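Local coordinates for protein putative peptidyl-arginine deiminase (Chlorobium tepidum, PDB 1XKN) that probably hydrolyses guanidinium groups, as a putative deiminase of the peptidyl-arginine and agmatine deiminase family, at residues E27-K32 with N91-R96; G99-I104 with R195-E200; A173-P178 with A187-Q192. All coordinates share one frame; numbering follows the deposited sequence.

Contact 1: residues E27-K32 with N91-R96; sequences ESWPGK and NDAWCR
W29 begins a type II beta turn that ends at K32, and it touches A93 and W94, where the other segment bends through an inverse gamma turn just before helix 95-98. The protein belongs to the guanidine-modifying superfamily, whose fold is an alpha/beta propeller. Here a loop between strand 15-21 and helix 36-50 meets the lead-in to helix 95-98. The contact is buried. The far end of the W29 indole does the touching. Its CH2 lies 4.1 Å from A93 CB, and the methyl sits at the edge of the ring. W29 CZ2 is 4.0 Å from W94 CH2. The two side chains slide past each other in opposite directions, with six-membered ring centroids 5.7 Å apart. Their planes make 47°, an oblique pairing. In W29, CG lies beside the backbone N (chi1 -64°), and this carries the six-membered ring across to A93. Its NE1 is held elsewhere, by L330 O.

Two waters bridge the segments through S28. Water 1 is 2.7 Å from S28 OG and accepts from A93 N at 2.9 Å. Water 2 is 3.0 Å from S28 OG. It lies in plane at the edge of the W94 indole. Through these waters one hydroxyl is linked to a backbone amide and an indole N-H. D92 steadies the same corner with an Asx turn. W94 N donates to D92 OD1 over 3.1 Å, meeting it 44° out of the carboxylate plane. The second water takes the W94 ring N-H at 2.7 Å from NE1.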
loop_
_atom_site.group_PDB
_atom_site.type_symbol
_atom_site.label_atom_id
_atom_site.label_comp_id
_atom_site.label_asym_id
_atom_site.label_seq_id
_atom_site.Cartn_x
_atom_site.Cartn_y
_atom_site.Cartn_z
ATOM N N GLU A 27 -5.027 -13.441 15.439
ATOM C CA GLU A 27 -5.975 -13.971 14.464
ATOM C C GLU A 27 -5.586 -13.706 13.015
ATOM O O GLU A 27 -6.091 -14.359 12.099
ATOM C CB GLU A 27 -7.366 -13.382 14.709
ATOM C CG GLU A 27 -8.302 -14.274 15.497
ATOM C CD GLU A 27 -8.719 -15.508 14.721
ATOM O OE1 GLU A 27 -9.534 -16.296 15.251
ATOM O OE2 GLU A 27 -8.238 -15.698 13.580
ATOM N N SER A 28 -4.707 -12.734 12.801
ATOM C CA SER A 28 -4.273 -12.400 11.451
ATOM C C SER A 28 -3.299 -13.445 10.926
ATOM O O SER A 28 -3.237 -13.703 9.725
ATOM C CB SER A 28 -3.611 -11.021 11.432
ATOM O OG SER A 28 -4.541 -9.999 11.740
ATOM N N TRP A 29 -2.541 -14.040 11.838
ATOM C CA TRP A 29 -1.559 -15.068 11.494
ATOM C C TRP A 29 -1.836 -16.267 12.403
ATOM O O TRP A 29 -0.977 -16.675 13.182
ATOM C CB TRP A 29 -0.149 -14.531 11.749
ATOM C CG TRP A 29 0.230 -13.360 10.880
ATOM C CD1 TRP A 29 0.762 -13.412 9.624
ATOM C CD2 TRP A 29 0.100 -11.964 11.202
ATOM N NE1 TRP A 29 0.974 -12.138 9.144
ATOM C CE2 TRP A 29 0.572 -11.233 10.091
ATOM C CE3 TRP A 29 -0.373 -11.263 12.321
ATOM C CZ2 TRP A 29 0.590 -9.835 10.062
ATOM C CZ3 TRP A 29 -0.355 -9.869 12.295
ATOM C CH2 TRP A 29 0.121 -9.171 11.168
ATOM N N PRO A 30 -3.033 -16.868 12.283
ATOM C CA PRO A 30 -3.424 -18.013 13.111
ATOM C C PRO A 30 -2.440 -19.174 13.182
ATOM O O PRO A 30 -2.162 -19.833 12.184
ATOM C CB PRO A 30 -4.774 -18.420 12.522
ATOM C CG PRO A 30 -4.632 -18.060 11.080
ATOM C CD PRO A 30 -3.963 -16.702 11.152
ATOM N N GLY A 31 -1.912 -19.410 14.379
ATOM C CA GLY A 31 -0.983 -20.507 14.581
ATOM C C GLY A 31 0.464 -20.247 14.218
ATOM O O GLY A 31 1.301 -21.143 14.333
ATOM N N LYS A 32 0.776 -19.034 13.777
ATOM C CA LYS A 32 2.150 -18.713 13.416
ATOM C C LYS A 32 2.403 -17.212 13.503
ATOM O O LYS A 32 2.811 -16.579 12.531
ATOM C CB LYS A 32 2.457 -19.220 12.004
ATOM C CG LYS A 32 3.946 -19.286 11.691
ATOM C CD LYS A 32 4.224 -20.032 10.391
ATOM C CE LYS A 32 3.636 -19.307 9.188
ATOM N NZ LYS A 32 3.971 -19.994 7.917
ATOM N N ASN A 91 -6.676 -2.492 15.126
ATOM C CA ASN A 91 -7.229 -3.836 15.229
ATOM C C ASN A 91 -6.336 -4.778 14.438
ATOM O O ASN A 91 -6.081 -5.904 14.868
ATOM C CB ASN A 91 -8.656 -3.883 14.681
ATOM C CG ASN A 91 -9.609 -2.999 15.461
ATOM O OD1 ASN A 91 -10.034 -1.952 14.981
ATOM N ND2 ASN A 91 -9.941 -3.416 16.683
ATOM N N ASP A 92 -5.874 -4.312 13.278
ATOM C CA ASP A 92 -4.980 -5.095 12.424
ATOM C C ASP A 92 -3.771 -4.257 12.016
ATOM O O ASP A 92 -3.691 -3.076 12.350
ATOM C CB ASP A 92 -5.706 -5.624 11.172
ATOM C CG ASP A 92 -6.268 -4.519 10.289
ATOM O OD1 ASP A 92 -5.562 -3.521 10.023
ATOM O OD2 ASP A 92 -7.421 -4.667 9.829
ATOM N N ALA A 93 -2.834 -4.862 11.288
ATOM C CA ALA A 93 -1.619 -4.161 10.873
ATOM C C ALA A 93 -1.627 -3.655 9.428
ATOM O O ALA A 93 -0.604 -3.197 8.932
ATOM C CB ALA A 93 -0.413 -5.068 11.085
ATOM N N TRP A 94 -2.776 -3.718 8.765
ATOM C CA TRP A 94 -2.877 -3.303 7.369
ATOM C C TRP A 94 -3.000 -1.790 7.198
ATOM O O TRP A 94 -4.020 -1.268 6.728
ATOM C CB TRP A 94 -4.054 -4.028 6.723
ATOM C CG TRP A 94 -4.060 -5.495 7.067
ATOM C CD1 TRP A 94 -5.074 -6.192 7.659
ATOM C CD2 TRP A 94 -2.988 -6.435 6.877
ATOM N NE1 TRP A 94 -4.703 -7.502 7.851
ATOM C CE2 TRP A 94 -3.430 -7.678 7.381
ATOM C CE3 TRP A 94 -1.700 -6.344 6.330
ATOM C CZ2 TRP A 94 -2.629 -8.825 7.355
ATOM C CZ3 TRP A 94 -0.900 -7.490 6.303
ATOM C CH2 TRP A 94 -1.372 -8.715 6.815
ATOM N N CYS A 95 -1.926 -1.098 7.564
ATOM C CA CYS A 95 -1.862 0.358 7.498
ATOM C C CYS A 95 -2.124 0.904 6.093
ATOM O O CYS A 95 -2.579 2.035 5.937
ATOM C CB CYS A 95 -0.493 0.833 8.002
ATOM S SG CYS A 95 -0.464 2.567 8.520
ATOM N N ARG A 96 -1.829 0.110 5.071
ATOM C CA ARG A 96 -2.057 0.546 3.698
ATOM C C ARG A 96 -3.547 0.768 3.459
ATOM O O ARG A 96 -3.949 1.734 2.807
ATOM C CB ARG A 96 -1.544 -0.512 2.714
ATOM C CG ARG A 96 -1.931 -0.266 1.256
ATOM C CD ARG A 96 -1.336 1.032 0.742
ATOM N NE ARG A 96 0.107 1.074 0.961
ATOM C CZ ARG A 96 0.875 2.122 0.685
ATOM N NH1 ARG A 96 2.178 2.073 0.934
ATOM N NH2 ARG A 96 0.340 3.217 0.162
HETATM O O HOH W 1 -2.985 -7.778 11.571
HETATM O O HOH W 2 -6.059 -9.450 9.208
#

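Contact 2: residues G99-I104 with R195-E200; sequences GPNYVI and RYLGIE
L197 presents one methyl, CD2, to both N101 and V103. The nearest CA atoms are those of V103 and L197, 7.1 Å apart. The L197 side chain comes in at about a right angle to each of the other two. Its CG stands anti to the carbonyl carbon (chi1 -63°). CD1 then extends the chain away from CA (chi2 -177°), and CD2 is the branch turned to the strand. L197 CD2 rests 4.0 Å from V103 CG1. It is also 3.7 Å from N101 OD1, a methyl-to-oxygen touch and not a hydrogen bond.

N101 reaches out with CG opposite its own backbone N (chi1 -176°), which sends the amide toward the helix end. Its OD1 has a polar partner: it accepts from W118 NE1. W118 is one of the sodium-site residues, with N117 and N134, and the N101 side chain is about 9 Å from the ion.

The contact docks the last turn of helix 186-197 against strand 101-107 of a mixed four-stranded sheet in the propeller-like deiminase fold. N101 and V103 both direct their CB toward the helix. The strand bonds to strand 110-119 through N101 with M116 and V103 with V114.

V103 CG1 also nears the helix backbone, 4.3 Å from Y196 O. That carbonyl oxygen is buried and has no hydrogen-bond partner in the model. The Y196 side chain leads away from strand 101-107 and touches M116 of strand 110-119. R195 runs out fully extended along it, with CD above one face of the Y196 ring, toward its rim, and Y196 OH sits 3.0 Å above the centre of the R195 guanidinium plane.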
loop_
_atom_site.group_PDB
_atom_site.type_symbol
_atom_site.label_atom_id
_atom_site.label_comp_id
_atom_site.label_asym_id
_atom_site.label_seq_id
_atom_site.Cartn_x
_atom_site.Cartn_y
_atom_site.Cartn_z
ATOM N N GLY A 99 -4.897 3.008 6.940
ATOM C CA GLY A 99 -4.024 4.144 7.215
ATOM C C GLY A 99 -4.330 5.499 6.601
ATOM O O GLY A 99 -5.218 5.632 5.762
ATOM N N PRO A 100 -3.563 6.532 6.989
ATOM C CA PRO A 100 -3.739 7.903 6.499
ATOM C C PRO A 100 -3.460 8.154 5.020
ATOM O O PRO A 100 -2.319 8.088 4.565
ATOM C CB PRO A 100 -2.814 8.709 7.409
ATOM C CG PRO A 100 -1.674 7.778 7.611
ATOM C CD PRO A 100 -2.367 6.440 7.850
ATOM N N ASN A 101 -4.526 8.453 4.286
ATOM C CA ASN A 101 -4.450 8.744 2.861
ATOM C C ASN A 101 -4.226 10.251 2.722
ATOM O O ASN A 101 -5.168 11.026 2.569
ATOM C CB ASN A 101 -5.767 8.327 2.188
ATOM C CG ASN A 101 -5.753 8.503 0.675
ATOM O OD1 ASN A 101 -6.782 8.345 0.022
ATOM N ND2 ASN A 101 -4.591 8.825 0.112
ATOM N N TYR A 102 -2.964 10.651 2.803
ATOM C CA TYR A 102 -2.580 12.053 2.687
ATOM C C TYR A 102 -2.822 12.581 1.283
ATOM O O TYR A 102 -2.526 11.905 0.302
ATOM C CB TYR A 102 -1.093 12.211 2.987
ATOM C CG TYR A 102 -0.699 11.909 4.405
ATOM C CD1 TYR A 102 -0.817 12.879 5.401
ATOM C CD2 TYR A 102 -0.172 10.665 4.748
ATOM C CE1 TYR A 102 -0.411 12.617 6.704
ATOM C CE2 TYR A 102 0.233 10.394 6.045
ATOM C CZ TYR A 102 0.116 11.374 7.014
ATOM O OH TYR A 102 0.553 11.127 8.289
ATOM N N VAL A 103 -3.347 13.798 1.199
ATOM C CA VAL A 103 -3.585 14.462 -0.076
ATOM C C VAL A 103 -3.297 15.941 0.145
ATOM O O VAL A 103 -3.319 16.416 1.283
ATOM C CB VAL A 103 -5.051 14.331 -0.567
ATOM C CG1 VAL A 103 -5.359 12.890 -0.941
ATOM C CG2 VAL A 103 -6.012 14.834 0.501
ATOM N N ILE A 104 -3.013 16.662 -0.933
ATOM C CA ILE A 104 -2.745 18.091 -0.843
ATOM C C ILE A 104 -4.029 18.799 -1.248
ATOM O O ILE A 104 -4.569 18.548 -2.329
ATOM C CB ILE A 104 -1.614 18.536 -1.806
ATOM C CG1 ILE A 104 -0.348 17.714 -1.552
ATOM C CG2 ILE A 104 -1.336 20.027 -1.626
ATOM C CD1 ILE A 104 0.120 17.724 -0.109
ATOM N N ARG A 195 -13.564 13.604 -7.063
ATOM C CA ARG A 195 -13.789 14.640 -6.066
ATOM C C ARG A 195 -12.753 14.711 -4.949
ATOM O O ARG A 195 -12.194 15.776 -4.677
ATOM C CB ARG A 195 -15.171 14.449 -5.438
ATOM C CG ARG A 195 -15.485 15.419 -4.311
ATOM C CD ARG A 195 -16.821 15.076 -3.683
ATOM N NE ARG A 195 -17.180 15.996 -2.610
ATOM C CZ ARG A 195 -18.244 15.848 -1.827
ATOM N NH1 ARG A 195 -19.057 14.812 -1.998
ATOM N NH2 ARG A 195 -18.494 16.734 -0.873
ATOM N N TYR A 196 -12.499 13.575 -4.306
ATOM C CA TYR A 196 -11.580 13.538 -3.174
ATOM C C TYR A 196 -10.101 13.249 -3.443
ATOM O O TYR A 196 -9.259 13.526 -2.591
ATOM C CB TYR A 196 -12.129 12.563 -2.131
ATOM C CG TYR A 196 -13.447 13.011 -1.523
ATOM C CD1 TYR A 196 -13.523 14.186 -0.773
ATOM C CD2 TYR A 196 -14.603 12.238 -1.649
ATOM C CE1 TYR A 196 -14.712 14.574 -0.148
ATOM C CE2 TYR A 196 -15.799 12.620 -1.032
ATOM C CZ TYR A 196 -15.844 13.781 -0.282
ATOM O OH TYR A 196 -17.004 14.133 0.371
ATOM N N LEU A 197 -9.781 12.704 -4.613
ATOM C CA LEU A 197 -8.391 12.426 -4.946
ATOM C C LEU A 197 -7.914 13.321 -6.085
ATOM O O LEU A 197 -6.721 13.401 -6.368
ATOM C CB LEU A 197 -8.204 10.948 -5.309
ATOM C CG LEU A 197 -8.502 9.962 -4.173
ATOM C CD1 LEU A 197 -8.221 8.536 -4.629
ATOM C CD2 LEU A 197 -7.645 10.305 -2.960
ATOM N N GLY A 198 -8.857 13.997 -6.733
ATOM C CA GLY A 198 -8.512 14.895 -7.818
ATOM C C GLY A 198 -8.003 14.230 -9.080
ATOM O O GLY A 198 -7.325 14.866 -9.885
ATOM N N ILE A 199 -8.315 12.952 -9.264
ATOM C CA ILE A 199 -7.859 12.262 -10.462
ATOM C C ILE A 199 -8.786 12.551 -11.642
ATOM O O ILE A 199 -9.903 13.048 -11.460
ATOM C CB ILE A 199 -7.715 10.739 -10.213
ATOM C CG1 ILE A 199 -8.986 10.162 -9.589
ATOM C CG2 ILE A 199 -6.519 10.485 -9.304
ATOM C CD1 ILE A 199 -10.083 9.870 -10.591
ATOM N N GLU A 200 -8.308 12.269 -12.852
ATOM C CA GLU A 200 -9.073 12.539 -14.067
ATOM C C GLU A 200 -9.537 11.312 -14.835
ATOM O O GLU A 200 -10.565 11.358 -15.515
ATOM C CB GLU A 200 -8.258 13.420 -15.018
ATOM C CG GLU A 200 -8.242 14.898 -14.660
ATOM C CD GLU A 200 -7.528 15.184 -13.361
ATOM O OE1 GLU A 200 -6.303 14.944 -13.286
ATOM O OE2 GLU A 200 -8.191 15.656 -12.415
#

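Contact 3: residues A173-P178 with A187-Q192; sequences ACLLNP and AEIEAQ
I189 is the one residue of its helix segment that touches L175 and L176, and it does so with both of its branches. The apolar contacts come first. I189 CG2 lies 4.1 Å from L175 CD2. At the other end of the side chain, I189 CD1 is 4.0 Å from L176 CD2. The two branches are set apart by the torsions of I189. CG1 is anti to the carbonyl carbon (chi1 -69°), and CD1 continues outward from CA (chi2 169°). CG2, anti to the backbone N, is the branch that meets the L175 side chain. The leucines cross obliquely over this isoleucine. L175 is buried. L176 is partly exposed.

One contact joins a side chain to the backbone. I189 CD1 is 3.2 Å from L175 O, close for a methyl against a carbonyl oxygen. The methyl therefore sits against both the backbone of L175 and the side chain of L176.

Hydrogen bonds do not cross between the segments; they shape each one. N177 N donates to C174 O at 3.0 Å, where the chain leaves the short helix. A191 N donates to A187 O at 2.9 Å, an ordinary helical bond across the turn that holds I189.

The contact joins the end of helix 172-175, which directly follows strand 167-171, to the early part of helix 186-197. W204 of strand 201-205 touches both leucines and donates its NE1 to E190 OE2, and L175 also touches L193 one turn further along the longer helix.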
loop_
_atom_site.group_PDB
_atom_site.type_symbol
_atom_site.label_atom_id
_atom_site.label_comp_id
_atom_site.label_asym_id
_atom_site.label_seq_id
_atom_site.Cartn_x
_atom_site.Cartn_y
_atom_site.Cartn_z
ATOM N N ALA A 173 -12.945 -6.170 -9.612
ATOM C CA ALA A 173 -13.148 -7.193 -8.597
ATOM C C ALA A 173 -13.292 -6.612 -7.196
ATOM O O ALA A 173 -14.104 -7.088 -6.403
ATOM C CB ALA A 173 -11.998 -8.195 -8.627
ATOM N N CYS A 174 -12.514 -5.582 -6.882
ATOM C CA CYS A 174 -12.587 -4.995 -5.553
ATOM C C CYS A 174 -13.543 -3.812 -5.436
ATOM O O CYS A 174 -14.518 -3.875 -4.689
ATOM C CB CYS A 174 -11.188 -4.576 -5.089
ATOM S SG CYS A 174 -11.130 -3.888 -3.418
ATOM N N LEU A 175 -13.271 -2.740 -6.176
ATOM C CA LEU A 175 -14.108 -1.551 -6.095
ATOM C C LEU A 175 -15.554 -1.709 -6.544
ATOM O O LEU A 175 -16.381 -0.844 -6.263
ATOM C CB LEU A 175 -13.451 -0.376 -6.832
ATOM C CG LEU A 175 -12.728 0.606 -5.900
ATOM C CD1 LEU A 175 -11.611 -0.114 -5.157
ATOM C CD2 LEU A 175 -12.168 1.777 -6.693
ATOM N N LEU A 176 -15.878 -2.793 -7.239
ATOM C CA LEU A 176 -17.262 -2.989 -7.639
ATOM C C LEU A 176 -17.890 -4.154 -6.877
ATOM O O LEU A 176 -19.016 -4.553 -7.164
ATOM C CB LEU A 176 -17.388 -3.201 -9.156
ATOM C CG LEU A 176 -17.116 -1.952 -10.010
ATOM C CD1 LEU A 176 -17.504 -2.224 -11.457
ATOM C CD2 LEU A 176 -17.925 -0.772 -9.472
ATOM N N ASN A 177 -17.172 -4.693 -5.894
ATOM C CA ASN A 177 -17.726 -5.787 -5.105
ATOM C C ASN A 177 -18.798 -5.198 -4.190
ATOM O O ASN A 177 -18.556 -4.218 -3.483
ATOM C CB ASN A 177 -16.646 -6.470 -4.254
ATOM C CG ASN A 177 -17.150 -7.746 -3.592
ATOM O OD1 ASN A 177 -18.210 -7.757 -2.970
ATOM N ND2 ASN A 177 -16.387 -8.823 -3.722
ATOM N N PRO A 178 -20.007 -5.777 -4.207
ATOM C CA PRO A 178 -21.102 -5.284 -3.365
ATOM C C PRO A 178 -20.794 -5.223 -1.868
ATOM O O PRO A 178 -21.480 -4.514 -1.127
ATOM C CB PRO A 178 -22.237 -6.255 -3.679
ATOM C CG PRO A 178 -21.986 -6.594 -5.111
ATOM C CD PRO A 178 -20.488 -6.816 -5.135
ATOM N N ALA A 187 -20.440 4.738 -11.478
ATOM C CA ALA A 187 -20.408 6.175 -11.729
ATOM C C ALA A 187 -20.174 6.968 -10.445
ATOM O O ALA A 187 -19.342 7.879 -10.409
ATOM C CB ALA A 187 -21.706 6.621 -12.392
ATOM N N GLU A 188 -20.911 6.619 -9.394
ATOM C CA GLU A 188 -20.792 7.293 -8.103
ATOM C C GLU A 188 -19.399 7.113 -7.507
ATOM O O GLU A 188 -18.824 8.053 -6.948
ATOM C CB GLU A 188 -21.853 6.756 -7.136
ATOM C CG GLU A 188 -23.278 7.186 -7.497
ATOM C CD GLU A 188 -24.344 6.381 -6.774
ATOM O OE1 GLU A 188 -24.397 5.150 -6.972
ATOM O OE2 GLU A 188 -25.135 6.979 -6.015
ATOM N N ILE A 189 -18.859 5.904 -7.626
ATOM C CA ILE A 189 -17.530 5.616 -7.105
ATOM C C ILE A 189 -16.494 6.468 -7.832
ATOM O O ILE A 189 -15.649 7.094 -7.193
ATOM C CB ILE A 189 -17.215 4.110 -7.241
ATOM C CG1 ILE A 189 -18.101 3.336 -6.264
ATOM C CG2 ILE A 189 -15.739 3.841 -6.955
ATOM C CD1 ILE A 189 -18.091 1.836 -6.458
ATOM N N GLU A 190 -16.562 6.511 -9.160
ATOM C CA GLU A 190 -15.614 7.333 -9.906
ATOM C C GLU A 190 -15.767 8.800 -9.512
ATOM O O GLU A 190 -14.778 9.515 -9.379
ATOM C CB GLU A 190 -15.815 7.185 -11.415
ATOM C CG GLU A 190 -15.183 5.925 -11.981
ATOM C CD GLU A 190 -14.989 5.990 -13.482
ATOM O OE1 GLU A 190 -14.836 7.110 -14.020
ATOM O OE2 GLU A 190 -14.953 4.920 -14.122
ATOM N N ALA A 191 -17.004 9.247 -9.319
ATOM C CA ALA A 191 -17.238 10.633 -8.939
ATOM C C ALA A 191 -16.508 10.956 -7.639
ATOM O O ALA A 191 -15.878 12.006 -7.518
ATOM C CB ALA A 191 -18.732 10.904 -8.789
ATOM N N GLN A 192 -16.587 10.053 -6.665
ATOM C CA GLN A 192 -15.917 10.272 -5.387
ATOM C C GLN A 192 -14.399 10.271 -5.531
ATOM O O GLN A 192 -13.713 11.028 -4.851
ATOM C CB GLN A 192 -16.342 9.210 -4.372
ATOM C CG GLN A 192 -17.820 9.279 -3.995
ATOM C CD GLN A 192 -18.146 10.459 -3.091
ATOM O OE1 GLN A 192 -18.434 10.289 -1.904
ATOM N NE2 GLN A 192 -18.104 11.662 -3.649
#

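In the fold
All three contacts are buried, though contact 3 lies farthest from the chain centre and includes a partly exposed leucine. Contacts 2 and 3 share helix 186-197: contact 3 uses its early turns, contact 2 its last. Contact 3 is nested inside the chain loop that contact 2 closes. Contact 1 comes earlier in the chain. It is linked to contact 2 through helix 95-98 and strand 101-107, yet the two lie on opposite sides of the chain centre, about 26 Å apart between contact centres. Their chemistry differs too. Loops meet through indoles and bridging waters in contact 1, whereas aliphatic methyls dominate contacts 2 and 3.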